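Local coordinates for amidohydrolase (Staphylococcus aureus, PDB 3NUR), which is a putative metal-dependent amidohydrolase that probably hydrolyses a non-peptide C-N bond in a substrate not yet identified, and holds a calcium ion in the crystal, at residues Met22-Glu34 against Leu312-Leu325. Sequence-based numbering, arbitrary orientation.
Sequences MKSITFEEHYVIE and LYAADYPYIEPEKL. With CA (calcium ion), chain B.
E28 and D316 run side by side toward one calcium ion, and H30 reaches the same ion from two residues further along the strand. The metal bonds are short: E28 OE1 and D316 OD1 lie 2.1 Å from calcium, and H30 NE2 lies 2.3 Å from it. The two carboxylate planes are turned 73° apart. D316 OD1 also sits at the edge of the H30 ring, near its plane. E28 has CG anti to its backbone N (chi1 -163°) and an extended chain, which carries OE1 to the metal. Its OE2 is hydrogen-bonded to S291. H192 and two waters complete the set of metal ligands.

The side chains of Y319 and H30 cross at about a right angle, with Y319 CE2 3.5 Å from H30 CD2. Their rings meet obliquely. The Y319 hydroxyl is held by D70 and by the backbone N of N96.

E29 grips the backbone of 312-325. Its chain bends at CB-CG (chi2 -50°) and brings the carboxylate back to that backbone. OE2 takes the N-H of A315 on its syn lone pair at 2.8 Å, in a nearly straight bond. It also accepts from E28 N. OE1 receives Y317 N from above the carboxylate plane, at 3.1 Å. This bonding ties down the backbone on both sides of D316. H30 N then donates at 2.8 Å to Y317 O, the carbonyl of the cis peptide bond to P318.

Earlier along the strand, L312 CD1 stands over the centre of the F27 ring in a CH-pi contact. F27 N donates to Y313 O.

E28 and H30 stand where the HxH motif of the first barrel strand usually does. With H192 and D316 they form the metal site expected at the mouth of an amidohydrolase TIM barrel, probably the active site.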
loop_
_atom_site.group_PDB
_atom_site.type_symbol
_atom_site.label_atom_id
_atom_site.label_comp_id
_atom_site.label_asym_id
_atom_site.label_seq_id
_atom_site.Cartn_x
_atom_site.Cartn_y
_atom_site.Cartn_z
HETATM N N MSE A 22 -11.860 -19.823 -8.003
HETATM C CA MSE A 22 -10.554 -19.635 -7.363
HETATM C C MSE A 22 -10.597 -18.426 -6.408
HETATM O O MSE A 22 -10.952 -17.322 -6.838
HETATM C CB MSE A 22 -9.461 -19.450 -8.417
HETATM C CG MSE A 22 -8.053 -19.659 -7.873
HETATM SE SE MSE A 22 -6.684 -19.106 -9.142
HETATM C CE MSE A 22 -6.941 -20.474 -10.541
ATOM N N LYS A 23 -10.227 -18.638 -5.129
ATOM C CA LYS A 23 -10.289 -17.591 -4.111
ATOM C C LYS A 23 -9.045 -16.719 -4.055
ATOM O O LYS A 23 -7.952 -17.163 -4.412
ATOM C CB LYS A 23 -10.642 -18.146 -2.725
ATOM C CG LYS A 23 -11.977 -18.879 -2.654
ATOM C CD LYS A 23 -13.188 -17.942 -2.673
ATOM C CE LYS A 23 -14.472 -18.718 -2.833
ATOM N NZ LYS A 23 -14.692 -19.671 -1.714
ATOM N N SER A 24 -9.227 -15.462 -3.635
ATOM C CA SER A 24 -8.129 -14.513 -3.604
ATOM C C SER A 24 -7.868 -13.921 -2.249
ATOM O O SER A 24 -8.735 -13.955 -1.363
ATOM C CB SER A 24 -8.387 -13.384 -4.604
ATOM O OG SER A 24 -9.509 -12.596 -4.224
ATOM N N ILE A 25 -6.663 -13.368 -2.101
ATOM C CA ILE A 25 -6.237 -12.557 -0.953
ATOM C C ILE A 25 -6.111 -11.148 -1.583
ATOM O O ILE A 25 -5.389 -10.990 -2.575
ATOM C CB ILE A 25 -4.902 -13.016 -0.312
ATOM C CG1 ILE A 25 -4.977 -14.471 0.221
ATOM C CG2 ILE A 25 -4.491 -12.049 0.829
ATOM C CD1 ILE A 25 -3.554 -15.105 0.548
ATOM N N THR A 26 -6.819 -10.144 -1.042
ATOM C CA THR A 26 -6.777 -8.777 -1.593
ATOM C C THR A 26 -5.998 -7.860 -0.621
ATOM O O THR A 26 -6.211 -7.912 0.605
ATOM C CB THR A 26 -8.153 -8.285 -2.042
ATOM O OG1 THR A 26 -9.059 -8.407 -0.958
ATOM C CG2 THR A 26 -8.709 -9.042 -3.277
ATOM N N PHE A 27 -5.082 -7.046 -1.168
ATOM C CA PHE A 27 -4.115 -6.299 -0.362
ATOM C C PHE A 27 -4.334 -4.816 -0.060
ATOM O O PHE A 27 -3.608 -4.258 0.776
ATOM C CB PHE A 27 -2.711 -6.545 -0.918
ATOM C CG PHE A 27 -2.115 -7.864 -0.496
ATOM C CD1 PHE A 27 -1.217 -7.929 0.566
ATOM C CD2 PHE A 27 -2.434 -9.041 -1.174
ATOM C CE1 PHE A 27 -0.666 -9.151 0.966
ATOM C CE2 PHE A 27 -1.857 -10.260 -0.795
ATOM C CZ PHE A 27 -0.976 -10.304 0.268
ATOM N N GLU A 28 -5.272 -4.158 -0.759
ATOM C CA GLU A 28 -5.485 -2.724 -0.526
ATOM C C GLU A 28 -6.951 -2.525 -0.261
ATOM O O GLU A 28 -7.694 -2.151 -1.153
ATOM C CB GLU A 28 -4.982 -1.887 -1.729
ATOM C CG GLU A 28 -4.791 -0.415 -1.377
ATOM C CD GLU A 28 -4.543 0.457 -2.594
ATOM O OE1 GLU A 28 -5.350 1.384 -2.828
ATOM O OE2 GLU A 28 -3.572 0.186 -3.341
ATOM N N GLU A 29 -7.391 -2.906 0.939
ATOM C CA GLU A 29 -8.810 -2.900 1.308
ATOM C C GLU A 29 -8.906 -2.066 2.569
ATOM O O GLU A 29 -8.147 -2.308 3.522
ATOM C CB GLU A 29 -9.257 -4.364 1.514
ATOM C CG GLU A 29 -8.718 -5.310 0.418
ATOM C CD GLU A 29 -8.913 -4.893 -1.039
ATOM O OE1 GLU A 29 -10.024 -4.438 -1.391
ATOM O OE2 GLU A 29 -7.951 -5.021 -1.834
ATOM N N HIS A 30 -9.792 -1.054 2.547
ATOM C CA HIS A 30 -9.822 -0.047 3.593
ATOM C C HIS A 30 -10.965 -0.056 4.563
ATOM O O HIS A 30 -12.083 -0.448 4.234
ATOM C CB HIS A 30 -9.713 1.348 2.952
ATOM C CG HIS A 30 -8.512 1.503 2.061
ATOM N ND1 HIS A 30 -7.222 1.526 2.581
ATOM C CD2 HIS A 30 -8.444 1.675 0.715
ATOM C CE1 HIS A 30 -6.412 1.691 1.543
ATOM N NE2 HIS A 30 -7.098 1.779 0.398
ATOM N N TYR A 31 -10.683 0.490 5.742
ATOM C CA TYR A 31 -11.688 0.704 6.767
ATOM C C TYR A 31 -11.435 2.058 7.424
ATOM O O TYR A 31 -10.315 2.549 7.394
ATOM C CB TYR A 31 -11.657 -0.427 7.836
ATOM C CG TYR A 31 -10.524 -0.294 8.825
ATOM C CD1 TYR A 31 -9.241 -0.721 8.500
ATOM C CD2 TYR A 31 -10.705 0.362 10.046
ATOM C CE1 TYR A 31 -8.182 -0.552 9.379
ATOM C CE2 TYR A 31 -9.646 0.551 10.929
ATOM C CZ TYR A 31 -8.383 0.099 10.582
ATOM O OH TYR A 31 -7.319 0.272 11.422
ATOM N N VAL A 32 -12.465 2.630 8.067
ATOM C CA VAL A 32 -12.303 3.822 8.906
ATOM C C VAL A 32 -13.145 3.554 10.143
ATOM O O VAL A 32 -14.007 2.658 10.117
ATOM C CB VAL A 32 -12.647 5.185 8.234
ATOM C CG1 VAL A 32 -11.828 5.417 6.963
ATOM C CG2 VAL A 32 -14.151 5.334 7.959
ATOM N N ILE A 33 -12.876 4.319 11.218
ATOM C CA ILE A 33 -13.642 4.235 12.459
ATOM C C ILE A 33 -14.296 5.602 12.669
ATOM O O ILE A 33 -13.603 6.620 12.752
ATOM C CB ILE A 33 -12.787 3.754 13.659
ATOM C CG1 ILE A 33 -12.341 2.296 13.440
ATOM C CG2 ILE A 33 -13.571 3.889 14.985
ATOM C CD1 ILE A 33 -11.043 1.968 14.040
ATOM N N GLU A 34 -15.643 5.623 12.696
ATOM C CA GLU A 34 -16.432 6.862 12.827
ATOM C C GLU A 34 -15.937 7.807 13.927
ATOM O O GLU A 34 -15.713 8.985 13.649
ATOM C CB GLU A 34 -17.918 6.536 13.005
ATOM C CG GLU A 34 -18.827 7.734 12.793
ATOM C CD GLU A 34 -20.286 7.426 13.064
ATOM O OE1 GLU A 34 -20.958 6.890 12.154
ATOM O OE2 GLU A 34 -20.750 7.693 14.196
ATOM N N LEU A 312 0.526 -8.911 -6.668
ATOM C CA LEU A 312 -0.486 -9.246 -5.662
ATOM C C LEU A 312 -1.822 -8.684 -6.111
ATOM O O LEU A 312 -1.840 -7.774 -6.923
ATOM C CB LEU A 312 -0.113 -8.665 -4.279
ATOM C CG LEU A 312 1.213 -9.106 -3.678
ATOM C CD1 LEU A 312 1.515 -8.315 -2.394
ATOM C CD2 LEU A 312 1.239 -10.610 -3.420
ATOM N N TYR A 313 -2.939 -9.247 -5.631
ATOM C CA TYR A 313 -4.264 -8.783 -6.026
ATOM C C TYR A 313 -4.810 -7.769 -5.022
ATOM O O TYR A 313 -4.396 -7.767 -3.865
ATOM C CB TYR A 313 -5.200 -9.989 -6.229
ATOM C CG TYR A 313 -6.254 -9.818 -7.301
ATOM C CD1 TYR A 313 -5.999 -9.073 -8.451
ATOM C CD2 TYR A 313 -7.496 -10.445 -7.191
ATOM C CE1 TYR A 313 -6.951 -8.955 -9.467
ATOM C CE2 TYR A 313 -8.456 -10.335 -8.200
ATOM C CZ TYR A 313 -8.183 -9.581 -9.331
ATOM O OH TYR A 313 -9.137 -9.457 -10.315
ATOM N N ALA A 314 -5.665 -6.858 -5.481
ATOM C CA ALA A 314 -6.227 -5.783 -4.635
ATOM C C ALA A 314 -7.385 -5.130 -5.362
ATOM O O ALA A 314 -7.334 -4.997 -6.587
ATOM C CB ALA A 314 -5.161 -4.733 -4.326
ATOM N N ALA A 315 -8.406 -4.687 -4.611
ATOM C CA ALA A 315 -9.608 -4.070 -5.175
ATOM C C ALA A 315 -9.778 -2.589 -4.848
ATOM O O ALA A 315 -10.594 -1.936 -5.490
ATOM C CB ALA A 315 -10.846 -4.809 -4.652
ATOM N N ASP A 316 -9.098 -2.087 -3.800
ATOM C CA ASP A 316 -9.293 -0.712 -3.276
ATOM C C ASP A 316 -10.718 -0.588 -2.683
ATOM O O ASP A 316 -11.323 0.495 -2.661
ATOM C CB ASP A 316 -8.987 0.390 -4.326
ATOM C CG ASP A 316 -8.586 1.709 -3.702
ATOM O OD1 ASP A 316 -8.194 1.708 -2.500
ATOM O OD2 ASP A 316 -8.745 2.772 -4.380
ATOM N N TYR A 317 -11.251 -1.721 -2.176
ATOM C CA TYR A 317 -12.574 -1.706 -1.568
ATOM C C TYR A 317 -12.567 -0.781 -0.332
ATOM O O TYR A 317 -11.606 -0.831 0.433
ATOM C CB TYR A 317 -12.999 -3.136 -1.161
ATOM C CG TYR A 317 -14.353 -3.168 -0.501
ATOM C CD1 TYR A 317 -15.515 -3.284 -1.259
ATOM C CD2 TYR A 317 -14.486 -2.967 0.877
ATOM C CE1 TYR A 317 -16.774 -3.222 -0.666
ATOM C CE2 TYR A 317 -15.742 -2.921 1.481
ATOM C CZ TYR A 317 -16.882 -3.063 0.705
ATOM O OH TYR A 317 -18.132 -3.037 1.283
ATOM N N PRO A 318 -13.604 0.057 -0.096
ATOM C CA PRO A 318 -14.851 0.236 -0.870
ATOM C C PRO A 318 -14.817 1.453 -1.809
ATOM O O PRO A 318 -15.850 1.794 -2.386
ATOM C CB PRO A 318 -15.874 0.454 0.240
ATOM C CG PRO A 318 -15.109 1.325 1.220
ATOM C CD PRO A 318 -13.660 0.842 1.160
ATOM N N TYR A 319 -13.649 2.122 -1.943
ATOM C CA TYR A 319 -13.506 3.314 -2.791
ATOM C C TYR A 319 -13.686 2.964 -4.260
ATOM O O TYR A 319 -14.219 3.766 -5.033
ATOM C CB TYR A 319 -12.208 4.083 -2.471
ATOM C CG TYR A 319 -12.072 4.378 -0.994
ATOM C CD1 TYR A 319 -13.093 5.011 -0.288
ATOM C CD2 TYR A 319 -10.919 4.032 -0.300
ATOM C CE1 TYR A 319 -12.980 5.264 1.083
ATOM C CE2 TYR A 319 -10.787 4.298 1.064
ATOM C CZ TYR A 319 -11.816 4.920 1.750
ATOM O OH TYR A 319 -11.696 5.153 3.110
ATOM N N ILE A 320 -13.313 1.724 -4.613
ATOM C CA ILE A 320 -13.643 1.070 -5.882
ATOM C C ILE A 320 -14.328 -0.248 -5.469
ATOM O O ILE A 320 -13.830 -0.919 -4.565
ATOM C CB ILE A 320 -12.431 0.792 -6.833
ATOM C CG1 ILE A 320 -11.569 2.066 -7.049
ATOM C CG2 ILE A 320 -12.943 0.243 -8.192
ATOM C CD1 ILE A 320 -10.385 1.908 -7.996
ATOM N N GLU A 321 -15.448 -0.623 -6.128
ATOM C CA GLU A 321 -16.106 -1.920 -5.912
ATOM C C GLU A 321 -16.102 -2.597 -7.297
ATOM O O GLU A 321 -17.108 -2.541 -8.015
ATOM C CB GLU A 321 -17.527 -1.768 -5.314
ATOM C CG GLU A 321 -17.492 -1.180 -3.903
ATOM C CD GLU A 321 -18.823 -0.932 -3.208
ATOM O OE1 GLU A 321 -19.720 -1.801 -3.298
ATOM O OE2 GLU A 321 -18.940 0.104 -2.514
ATOM N N PRO A 322 -14.933 -3.140 -7.732
ATOM C CA PRO A 322 -14.845 -3.673 -9.105
ATOM C C PRO A 322 -15.698 -4.906 -9.345
ATOM O O PRO A 322 -15.487 -5.953 -8.729
ATOM C CB PRO A 322 -13.338 -3.893 -9.326
ATOM C CG PRO A 322 -12.754 -3.976 -7.981
ATOM C CD PRO A 322 -13.640 -3.259 -7.018
ATOM N N GLU A 323 -16.711 -4.748 -10.219
ATOM C CA GLU A 323 -17.680 -5.800 -10.546
ATOM C C GLU A 323 -17.053 -7.020 -11.234
ATOM O O GLU A 323 -17.637 -8.103 -11.169
ATOM C CB GLU A 323 -18.882 -5.233 -11.341
ATOM C CG GLU A 323 -18.585 -4.909 -12.798
ATOM C CD GLU A 323 -19.519 -3.929 -13.486
ATOM O OE1 GLU A 323 -19.879 -2.902 -12.864
ATOM O OE2 GLU A 323 -19.838 -4.157 -14.676
ATOM N N LYS A 324 -15.862 -6.847 -11.853
ATOM C CA LYS A 324 -15.128 -7.912 -12.564
ATOM C C LYS A 324 -13.935 -8.478 -11.768
ATOM O O LYS A 324 -13.151 -9.270 -12.308
ATOM C CB LYS A 324 -14.651 -7.401 -13.935
ATOM C CG LYS A 324 -15.781 -7.297 -14.968
ATOM C CD LYS A 324 -15.284 -6.710 -16.290
ATOM C CE LYS A 324 -14.539 -7.707 -17.157
ATOM N NZ LYS A 324 -13.526 -7.039 -18.020
ATOM N N LEU A 325 -13.818 -8.115 -10.465
ATOM C CA LEU A 325 -12.717 -8.624 -9.647
ATOM C C LEU A 325 -12.552 -10.154 -9.722
ATOM O O LEU A 325 -11.445 -10.643 -9.966
ATOM C CB LEU A 325 -12.844 -8.146 -8.191
ATOM C CG LEU A 325 -11.591 -8.388 -7.353
ATOM C CD1 LEU A 325 -10.473 -7.371 -7.715
ATOM C CD2 LEU A 325 -11.902 -8.295 -5.910
HETATM CA CA CA B . -6.536 2.744 -1.660
HETATM O O HOH W 1 -3.136 -11.712 -4.004
HETATM O O HOH W 2 -6.443 3.841 -3.543
HETATM O O HOH W 3 -7.568 4.634 -0.980
#